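Side-chain contacts in fluvirucin B1 DH domain from module 1 (Actinomadura vulgaris, PDB 6OBV), which probably catalyses the dehydration of beta-hydroxyacyl intermediates during polyketide assembly in fluvirucin biosynthesis: residues V134-G139 / T144-G149; H37-A42 / T61-L66; A67-G72 / L76-G81. All blocks are in the same frame, centred on the assembly; numbering follows the deposited sequence.

Interaction 1 of 3, residues V134-G139 / T144-G149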
loop_
_atom_site.group_PDB
_atom_site.type_symbol
_atom_site.label_atom_id
_atom_site.label_comp_id
_atom_site.label_asym_id
_atom_site.label_seq_id
_atom_site.Cartn_x
_atom_site.Cartn_y
_atom_site.Cartn_z
ATOM N N VAL A 134 -0.087 -6.828 12.295
ATOM C CA VAL A 134 0.986 -7.260 11.393
ATOM C C VAL A 134 0.535 -8.542 10.697
ATOM O O VAL A 134 0.186 -9.523 11.363
ATOM C CB VAL A 134 2.323 -7.486 12.125
ATOM C CG1 VAL A 134 3.435 -7.817 11.116
ATOM C CG2 VAL A 134 2.742 -6.261 12.925
ATOM N N HIS A 135 0.531 -8.527 9.363
ATOM C CA HIS A 135 0.243 -9.674 8.510
ATOM C C HIS A 135 1.491 -10.081 7.729
ATOM O O HIS A 135 2.381 -9.270 7.471
ATOM C CB HIS A 135 -0.895 -9.356 7.528
ATOM C CG HIS A 135 -2.223 -9.158 8.190
ATOM N ND1 HIS A 135 -2.570 -7.987 8.832
ATOM C CD2 HIS A 135 -3.282 -9.990 8.324
ATOM C CE1 HIS A 135 -3.787 -8.102 9.323
ATOM N NE2 HIS A 135 -4.243 -9.308 9.028
ATOM N N ALA A 136 1.544 -11.347 7.330
ATOM C CA ALA A 136 2.685 -11.824 6.565
ATOM C C ALA A 136 2.245 -12.957 5.663
ATOM O O ALA A 136 1.244 -13.640 5.920
ATOM C CB ALA A 136 3.835 -12.286 7.480
ATOM N N ARG A 137 3.007 -13.151 4.591
ATOM C CA ARG A 137 2.779 -14.298 3.724
ATOM C C ARG A 137 4.022 -14.533 2.885
ATOM O O ARG A 137 4.855 -13.636 2.707
ATOM C CB ARG A 137 1.561 -14.087 2.825
ATOM C CG ARG A 137 1.738 -12.973 1.836
ATOM C CD ARG A 137 0.862 -13.188 0.628
ATOM N NE ARG A 137 0.954 -12.070 -0.308
ATOM C CZ ARG A 137 0.010 -11.759 -1.192
ATOM N NH1 ARG A 137 -1.099 -12.482 -1.259
ATOM N NH2 ARG A 137 0.170 -10.718 -2.005
ATOM N N THR A 138 4.154 -15.769 2.401
ATOM C CA THR A 138 5.219 -16.156 1.489
ATOM C C THR A 138 4.589 -16.687 0.220
ATOM O O THR A 138 3.555 -17.364 0.271
ATOM C CB THR A 138 6.139 -17.234 2.076
ATOM O OG1 THR A 138 5.427 -18.473 2.159
ATOM C CG2 THR A 138 6.598 -16.854 3.448
ATOM N N GLY A 139 5.230 -16.392 -0.908
ATOM C CA GLY A 139 4.690 -16.793 -2.194
ATOM C C GLY A 139 3.263 -16.320 -2.354
ATOM O O GLY A 139 2.924 -15.164 -2.060
ATOM N N THR A 144 -1.510 -14.167 6.838
ATOM C CA THR A 144 -1.774 -14.600 8.203
ATOM C C THR A 144 -1.501 -13.422 9.118
ATOM O O THR A 144 -0.468 -12.757 8.981
ATOM C CB THR A 144 -0.889 -15.785 8.588
ATOM O OG1 THR A 144 -1.165 -16.873 7.706
ATOM C CG2 THR A 144 -1.136 -16.231 10.048
ATOM N N ARG A 145 -2.427 -13.155 10.036
ATOM C CA ARG A 145 -2.195 -12.151 11.056
ATOM C C ARG A 145 -1.343 -12.732 12.182
ATOM O O ARG A 145 -1.678 -13.765 12.756
ATOM C CB ARG A 145 -3.523 -11.623 11.606
ATOM C CG ARG A 145 -3.358 -10.259 12.273
ATOM C CD ARG A 145 -4.668 -9.681 12.743
ATOM N NE ARG A 145 -5.306 -10.500 13.762
ATOM C CZ ARG A 145 -6.378 -10.119 14.449
ATOM N NH1 ARG A 145 -6.928 -8.930 14.224
ATOM N NH2 ARG A 145 -6.900 -10.925 15.360
ATOM N N HIS A 146 -0.227 -12.069 12.483
ATOM C CA HIS A 146 0.707 -12.564 13.487
ATOM C C HIS A 146 0.703 -11.757 14.773
ATOM O O HIS A 146 1.195 -12.245 15.793
ATOM C CB HIS A 146 2.135 -12.586 12.910
ATOM C CG HIS A 146 2.313 -13.581 11.798
ATOM N ND1 HIS A 146 2.355 -14.938 12.021
ATOM C CD2 HIS A 146 2.433 -13.417 10.457
ATOM C CE1 HIS A 146 2.504 -15.568 10.870
ATOM N NE2 HIS A 146 2.552 -14.664 9.905
ATOM N N ALA A 147 0.161 -10.546 14.754
ATOM C CA ALA A 147 0.291 -9.632 15.879
ATOM C C ALA A 147 -0.806 -8.592 15.743
ATOM O O ALA A 147 -1.112 -8.145 14.632
ATOM C CB ALA A 147 1.670 -8.957 15.899
ATOM N N ALA A 148 -1.415 -8.236 16.861
ATOM C CA ALA A 148 -2.449 -7.214 16.856
ATOM C C ALA A 148 -2.359 -6.467 18.167
ATOM O O ALA A 148 -2.117 -7.075 19.216
ATOM C CB ALA A 148 -3.849 -7.811 16.692
ATOM N N GLY A 149 -2.541 -5.155 18.108
ATOM C CA GLY A 149 -2.566 -4.407 19.347
ATOM C C GLY A 149 -3.013 -2.974 19.203
ATOM O O GLY A 149 -3.882 -2.675 18.379
HETATM O O HOH W 1 2.768 -15.860 7.379
#
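Val134 to Ala136 run antiparallel to Thr144 to Ala147, and the segment axes come within 4.6 Å of each other at 143°. The pairing shifts by one residue midway. Val134 donates its N-H to Ala147 O (2.9 Å), while its own O takes the N-H of His146 (2.8 Å). His146 and Ala147 therefore both stand opposite Val134. Beyond the shift, Ala136 and Thr144 form a hydrogen-bonded pair, with Thr144 N 3.0 Å from Ala136 O.

His135 and Arg145 share one side of the hairpin. Arg145 CG sits over one face of the imidazole in a CH-pi contact, 3.8 Å from the ring centroid and offset toward the rim. The extended first two torsions of Arg145 (chi1 -159°, chi2 176°) lay CG and CD across the NE2 end of the ring, next to CB. The chain then bends at chi3 and takes the guanidinium away to a salt bridge with Glu104. Pro47 of the second subunit also packs on His135.

The His146 ring turns its edge to the other strand. Its CD2 lies 3.5 Å from Ala136 CB. Thr144 CG2 lies over one face, offset toward the rim. A water in the ring plane is 2.8 Å from His146 NE2 and donates a weak hydrogen bond to Ala136 O. On the far side of the ring, ND1 is hydrogen-bonded to Ala105 O, so both ring nitrogens have partners.

Val134 and Ala147 meet CB to CB at 4.1 Å on the inner side, where Phe82 of helix 79-92 touches both. This is a beta hairpin carrying a classic beta bulge. Its strands curve round the central helix, consistent with the N-terminal hotdog of a polyketide synthase dehydratase.

Interaction 2 of 3, residues H37-A42 / T61-L66; sequences HPMLGA and TTHPWL
His63 reaches across to the backbone of Pro38, and Met39 lies beside both the His63 and the Trp65 ring. The His63 side chain has CG anti to its carbonyl carbon, which points the NE2 end of the ring at the 37-42 segment. NE2 donates to Pro38 O at 2.8 Å. The oxygen lies in the imidazole plane, but the bond is bent at the hydrogen (144°). On the acceptor side, NE2 stands well above the carbonyl plane and does not use a lone pair direction. The other ring nitrogen, ND1, is 2.8 Å from Thr62 OG1 in a second hydrogen bond. The imidazole is thus held at both nitrogens, which fixes its rotation.

Met39 CG approaches His63 NE2 to 3.8 Å, oblique to the ring. An extended chi2 (-167°) carries the sulfur on to the edge of the Trp65 indole; the bend at chi3 turns only CE. Met39 SD is 4.1 Å from Trp65 CZ2 and near the ring plane, an edge-on Met-aromatic contact. Trp65 keeps CG between its backbone N and carbonyl carbon (chi1 55°), which brings the CZ2 edge of the indole beside Met39 SD. Glu84 and Leu85 of helix 79-92 and Ile58 of strand 52-58 also touch Met39.

The loop before strand 40-45 is tied within itself as well. Met39 N donates to His37 ND1 at 3.1 Å, and His37 NE2 is hydrogen-bonded to Glu84. Tyr223 packs on Pro38 and His63, and makes a weak hydrogen bond to Trp65 NE1.

His63 NE2 gives the carbonyl of Pro38 a hydrogen-bond partner, and Met39 adds apolar and sulfur-aromatic contact to the two rings. A short but bent bond from a ring held at both nitrogens thus ties the 37-39 loop to the 61-66 loop.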
loop_
_atom_site.group_PDB
_atom_site.type_symbol
_atom_site.label_atom_id
_atom_site.label_comp_id
_atom_site.label_asym_id
_atom_site.label_seq_id
_atom_site.Cartn_x
_atom_site.Cartn_y
_atom_site.Cartn_z
ATOM N N HIS A 37 13.738 2.049 6.666
ATOM C CA HIS A 37 13.768 1.045 7.708
ATOM C C HIS A 37 14.227 -0.247 7.057
ATOM O O HIS A 37 13.938 -0.463 5.878
ATOM C CB HIS A 37 12.381 0.882 8.343
ATOM C CG HIS A 37 12.373 0.003 9.553
ATOM N ND1 HIS A 37 12.231 -1.363 9.476
ATOM C CD2 HIS A 37 12.495 0.297 10.868
ATOM C CE1 HIS A 37 12.271 -1.877 10.693
ATOM N NE2 HIS A 37 12.421 -0.890 11.557
ATOM N N PRO A 38 14.968 -1.112 7.770
ATOM C CA PRO A 38 15.478 -2.342 7.124
ATOM C C PRO A 38 14.405 -3.344 6.725
ATOM O O PRO A 38 14.655 -4.173 5.842
ATOM C CB PRO A 38 16.421 -2.933 8.187
ATOM C CG PRO A 38 16.853 -1.758 9.017
ATOM C CD PRO A 38 15.624 -0.866 9.071
ATOM N N MET A 39 13.224 -3.320 7.339
ATOM C CA MET A 39 12.212 -4.315 7.030
ATOM C C MET A 39 10.992 -3.737 6.344
ATOM O O MET A 39 10.231 -4.503 5.742
ATOM C CB MET A 39 11.755 -5.044 8.308
ATOM C CG MET A 39 12.889 -5.648 9.109
ATOM S SD MET A 39 12.322 -6.799 10.384
ATOM C CE MET A 39 11.613 -5.700 11.577
ATOM N N LEU A 40 10.787 -2.422 6.427
ATOM C CA LEU A 40 9.665 -1.743 5.783
ATOM C C LEU A 40 10.188 -0.667 4.849
ATOM O O LEU A 40 11.064 0.113 5.234
ATOM C CB LEU A 40 8.745 -1.093 6.805
ATOM C CG LEU A 40 8.167 -2.042 7.828
ATOM C CD1 LEU A 40 7.687 -1.195 8.957
ATOM C CD2 LEU A 40 7.036 -2.882 7.197
ATOM N N GLY A 41 9.630 -0.607 3.642
ATOM C CA GLY A 41 10.090 0.321 2.636
ATOM C C GLY A 41 9.046 1.274 2.084
ATOM O O GLY A 41 9.401 2.156 1.290
ATOM N N ALA A 42 7.773 1.138 2.476
ATOM C CA ALA A 42 6.734 1.970 1.872
ATOM C C ALA A 42 5.599 2.245 2.850
ATOM O O ALA A 42 5.206 1.366 3.619
ATOM C CB ALA A 42 6.176 1.314 0.603
ATOM N N THR A 61 18.385 -14.001 3.162
ATOM C CA THR A 61 19.427 -13.446 2.308
ATOM C C THR A 61 19.681 -11.976 2.622
ATOM O O THR A 61 20.830 -11.534 2.630
ATOM C CB THR A 61 19.033 -13.608 0.837
ATOM O OG1 THR A 61 18.972 -14.997 0.530
ATOM C CG2 THR A 61 20.024 -12.926 -0.072
ATOM N N THR A 62 18.617 -11.208 2.866
ATOM C CA THR A 62 18.737 -9.784 3.151
ATOM C C THR A 62 18.800 -9.493 4.644
ATOM O O THR A 62 19.304 -8.434 5.043
ATOM C CB THR A 62 17.545 -9.035 2.544
ATOM O OG1 THR A 62 16.331 -9.653 2.995
ATOM C CG2 THR A 62 17.612 -9.065 1.001
ATOM N N HIS A 63 18.294 -10.412 5.456
ATOM C CA HIS A 63 18.272 -10.315 6.915
ATOM C C HIS A 63 18.859 -11.605 7.478
ATOM O O HIS A 63 18.124 -12.484 7.949
ATOM C CB HIS A 63 16.843 -10.089 7.407
ATOM C CG HIS A 63 16.217 -8.827 6.889
ATOM N ND1 HIS A 63 15.752 -8.696 5.596
ATOM C CD2 HIS A 63 15.991 -7.636 7.492
ATOM C CE1 HIS A 63 15.264 -7.480 5.426
ATOM N NE2 HIS A 63 15.396 -6.816 6.565
ATOM N N PRO A 64 20.182 -11.770 7.419
ATOM C CA PRO A 64 20.778 -13.068 7.799
ATOM C C PRO A 64 20.562 -13.443 9.258
ATOM O O PRO A 64 20.677 -14.625 9.605
ATOM C CB PRO A 64 22.269 -12.880 7.484
ATOM C CG PRO A 64 22.481 -11.386 7.480
ATOM C CD PRO A 64 21.196 -10.788 6.990
ATOM N N TRP A 65 20.255 -12.482 10.125
ATOM C CA TRP A 65 20.001 -12.812 11.518
ATOM C C TRP A 65 18.735 -13.650 11.688
ATOM O O TRP A 65 18.599 -14.351 12.701
ATOM C CB TRP A 65 19.916 -11.524 12.346
ATOM C CG TRP A 65 18.909 -10.516 11.836
ATOM C CD1 TRP A 65 19.150 -9.489 10.972
ATOM C CD2 TRP A 65 17.510 -10.429 12.183
ATOM N NE1 TRP A 65 17.990 -8.771 10.754
ATOM C CE2 TRP A 65 16.975 -9.321 11.493
ATOM C CE3 TRP A 65 16.666 -11.175 13.014
ATOM C CZ2 TRP A 65 15.625 -8.951 11.593
ATOM C CZ3 TRP A 65 15.318 -10.800 13.124
ATOM C CH2 TRP A 65 14.812 -9.704 12.408
ATOM N N LEU A 66 17.819 -13.607 10.714
ATOM C CA LEU A 66 16.619 -14.447 10.762
ATOM C C LEU A 66 16.959 -15.903 11.023
ATOM O O LEU A 66 16.270 -16.583 11.792
ATOM C CB LEU A 66 15.845 -14.348 9.452
ATOM C CG LEU A 66 15.044 -13.082 9.185
ATOM C CD1 LEU A 66 14.603 -13.113 7.728
ATOM C CD2 LEU A 66 13.853 -12.986 10.127
#

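Interaction 3 of 3, residues A67-G72 / L76-G81; sequences ADHGVG and LFPGTG
His69 and Pro78 occupy the histidine and proline positions of the HxxxGxxxxP signature of polyketide synthase dehydratases, whose middle glycine is not kept here, and this contact folds the signature back on itself. Two hydrogen bonds join His69 to Leu76. Leu76 N donates to His69 O at 3.0 Å, in the carbonyl plane and on a lone pair. The imidazole returns the link through ND1, which donates to Leu76 O at 2.8 Å. That bond is almost straight at the hydrogen (176°), and the oxygen lies in the ring plane. The donor is tilted from the plane of the Leu76 carbonyl. The two carbonyl oxygens, His69 O and Leu76 O, come within 3.0 Å of each other without bonding, and each accepts one of the two N-H groups.

The His69 ring is placed by an extended first torsion (chi1 175°), with CG anti to the backbone N. Pro78 CB rides over one face of the ring, 3.9 Å from its centroid, in a CH-pi contact offset toward the rim. Pro78 CA is also close, 3.6 Å from His69 CE1. The edge bond and the proline over the face together fix how the imidazole is turned.

In relatives, the histidine at this position is the catalytic base and works with an aspartate of the C-terminal hotdog. Here Asp231 of helix 227-232 touches His69, consistent with that pairing. Pro78 leads into helix 79-92, the central helix of the N-terminal hotdog. Phe193 also meets the His69 ring, with the planes at about 40°.

Val71, further along strand 69-71, touches Leu76 through its CG2 branch. Val71 CG2 lies 3.8 Å from Leu76 CD1. Gly70 CA passes 3.8 Å from Leu76 N, and Gly70 also pairs through its backbone with Gly188.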
loop_
_atom_site.group_PDB
_atom_site.type_symbol
_atom_site.label_atom_id
_atom_site.label_comp_id
_atom_site.label_asym_id
_atom_site.label_seq_id
_atom_site.Cartn_x
_atom_site.Cartn_y
_atom_site.Cartn_z
ATOM N N ALA A 67 18.031 -16.395 10.402
ATOM C CA ALA A 67 18.372 -17.808 10.466
ATOM C C ALA A 67 18.742 -18.266 11.859
ATOM O O ALA A 67 18.877 -19.471 12.073
ATOM C CB ALA A 67 19.535 -18.122 9.521
ATOM N N ASP A 68 18.897 -17.348 12.804
ATOM C CA ASP A 68 19.526 -17.642 14.078
ATOM C C ASP A 68 18.566 -17.576 15.254
ATOM O O ASP A 68 19.016 -17.527 16.405
ATOM C CB ASP A 68 20.679 -16.670 14.304
ATOM C CG ASP A 68 21.897 -17.034 13.513
ATOM O OD1 ASP A 68 21.915 -18.135 12.933
ATOM O OD2 ASP A 68 22.842 -16.220 13.477
ATOM N N HIS A 69 17.261 -17.545 15.007
ATOM C CA HIS A 69 16.276 -17.584 16.086
ATOM C C HIS A 69 15.192 -18.574 15.707
ATOM O O HIS A 69 14.567 -18.443 14.647
ATOM C CB HIS A 69 15.671 -16.207 16.352
ATOM C CG HIS A 69 14.563 -16.216 17.359
ATOM N ND1 HIS A 69 13.236 -16.341 17.011
ATOM C CD2 HIS A 69 14.587 -16.102 18.708
ATOM C CE1 HIS A 69 12.488 -16.303 18.100
ATOM N NE2 HIS A 69 13.284 -16.160 19.144
ATOM N N GLY A 70 14.980 -19.562 16.557
ATOM C CA GLY A 70 13.898 -20.482 16.325
ATOM C C GLY A 70 13.717 -21.420 17.484
ATOM O O GLY A 70 14.096 -21.121 18.616
ATOM N N VAL A 71 13.115 -22.565 17.178
ATOM C CA VAL A 71 12.947 -23.654 18.122
ATOM C C VAL A 71 13.289 -24.925 17.370
ATOM O O VAL A 71 12.682 -25.212 16.331
ATOM C CB VAL A 71 11.520 -23.722 18.683
ATOM C CG1 VAL A 71 11.367 -24.934 19.544
ATOM C CG2 VAL A 71 11.214 -22.464 19.472
ATOM N N GLY A 72 14.269 -25.668 17.868
ATOM C CA GLY A 72 14.705 -26.845 17.135
ATOM C C GLY A 72 15.205 -26.426 15.769
ATOM O O GLY A 72 15.961 -25.454 15.632
ATOM N N LEU A 76 11.933 -19.207 13.382
ATOM C CA LEU A 76 10.783 -18.409 13.790
ATOM C C LEU A 76 11.165 -16.941 13.822
ATOM O O LEU A 76 12.177 -16.574 14.436
ATOM C CB LEU A 76 10.286 -18.801 15.183
ATOM C CG LEU A 76 9.651 -20.180 15.234
ATOM C CD1 LEU A 76 9.415 -20.583 16.680
ATOM C CD2 LEU A 76 8.361 -20.155 14.431
ATOM N N PHE A 77 10.348 -16.109 13.194
ATOM C CA PHE A 77 10.526 -14.674 13.326
ATOM C C PHE A 77 10.391 -14.298 14.802
ATOM O O PHE A 77 9.464 -14.767 15.469
ATOM C CB PHE A 77 9.496 -13.939 12.468
ATOM C CG PHE A 77 9.739 -12.450 12.341
ATOM C CD1 PHE A 77 10.741 -11.960 11.505
ATOM C CD2 PHE A 77 8.940 -11.544 13.033
ATOM C CE1 PHE A 77 10.957 -10.594 11.383
ATOM C CE2 PHE A 77 9.137 -10.172 12.915
ATOM C CZ PHE A 77 10.142 -9.693 12.080
ATOM N N PRO A 78 11.297 -13.495 15.354
ATOM C CA PRO A 78 11.240 -13.219 16.801
ATOM C C PRO A 78 10.089 -12.286 17.136
ATOM O O PRO A 78 9.815 -11.329 16.410
ATOM C CB PRO A 78 12.599 -12.565 17.103
ATOM C CG PRO A 78 13.041 -11.951 15.787
ATOM C CD PRO A 78 12.396 -12.774 14.667
ATOM N N GLY A 79 9.400 -12.579 18.245
ATOM C CA GLY A 79 8.347 -11.685 18.710
ATOM C C GLY A 79 8.810 -10.246 18.830
ATOM O O GLY A 79 8.032 -9.309 18.589
ATOM N N THR A 80 10.087 -10.042 19.161
ATOM C CA THR A 80 10.622 -8.688 19.205
ATOM C C THR A 80 10.648 -8.044 17.833
ATOM O O THR A 80 10.645 -6.815 17.734
ATOM C CB THR A 80 12.034 -8.664 19.808
ATOM O OG1 THR A 80 12.911 -9.496 19.044
ATOM C CG2 THR A 80 12.012 -9.128 21.274
ATOM N N GLY A 81 10.684 -8.830 16.766
ATOM C CA GLY A 81 10.582 -8.233 15.450
ATOM C C GLY A 81 9.232 -7.586 15.240
ATOM O O GLY A 81 9.124 -6.543 14.584
#

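Interactions 2 and 3 touch directly, with centres 14 Å apart. Leu66 CD2 lies 3.6 Å from Phe77 CD1, and Trp65 CZ3 lies 3.7 Å from Pro78 CG. Met39 SD also packs against Phe77 CZ. Interaction 2 therefore backs onto the 76-81 segment, whose Pro78 packs on His69, the probable active-site histidine. Interaction 1 stands apart, its centre about 15 Å from that of interaction 3, and their nearest atoms are about 6 Å apart. Phe82 of helix 79-92 bridges this gap: it touches Val134 and Ala147, and stacks edge-to-face with Phe77. Leu107 likewise touches both His146 and Phe77. Interactions 1 and 2 both reach the second subunit.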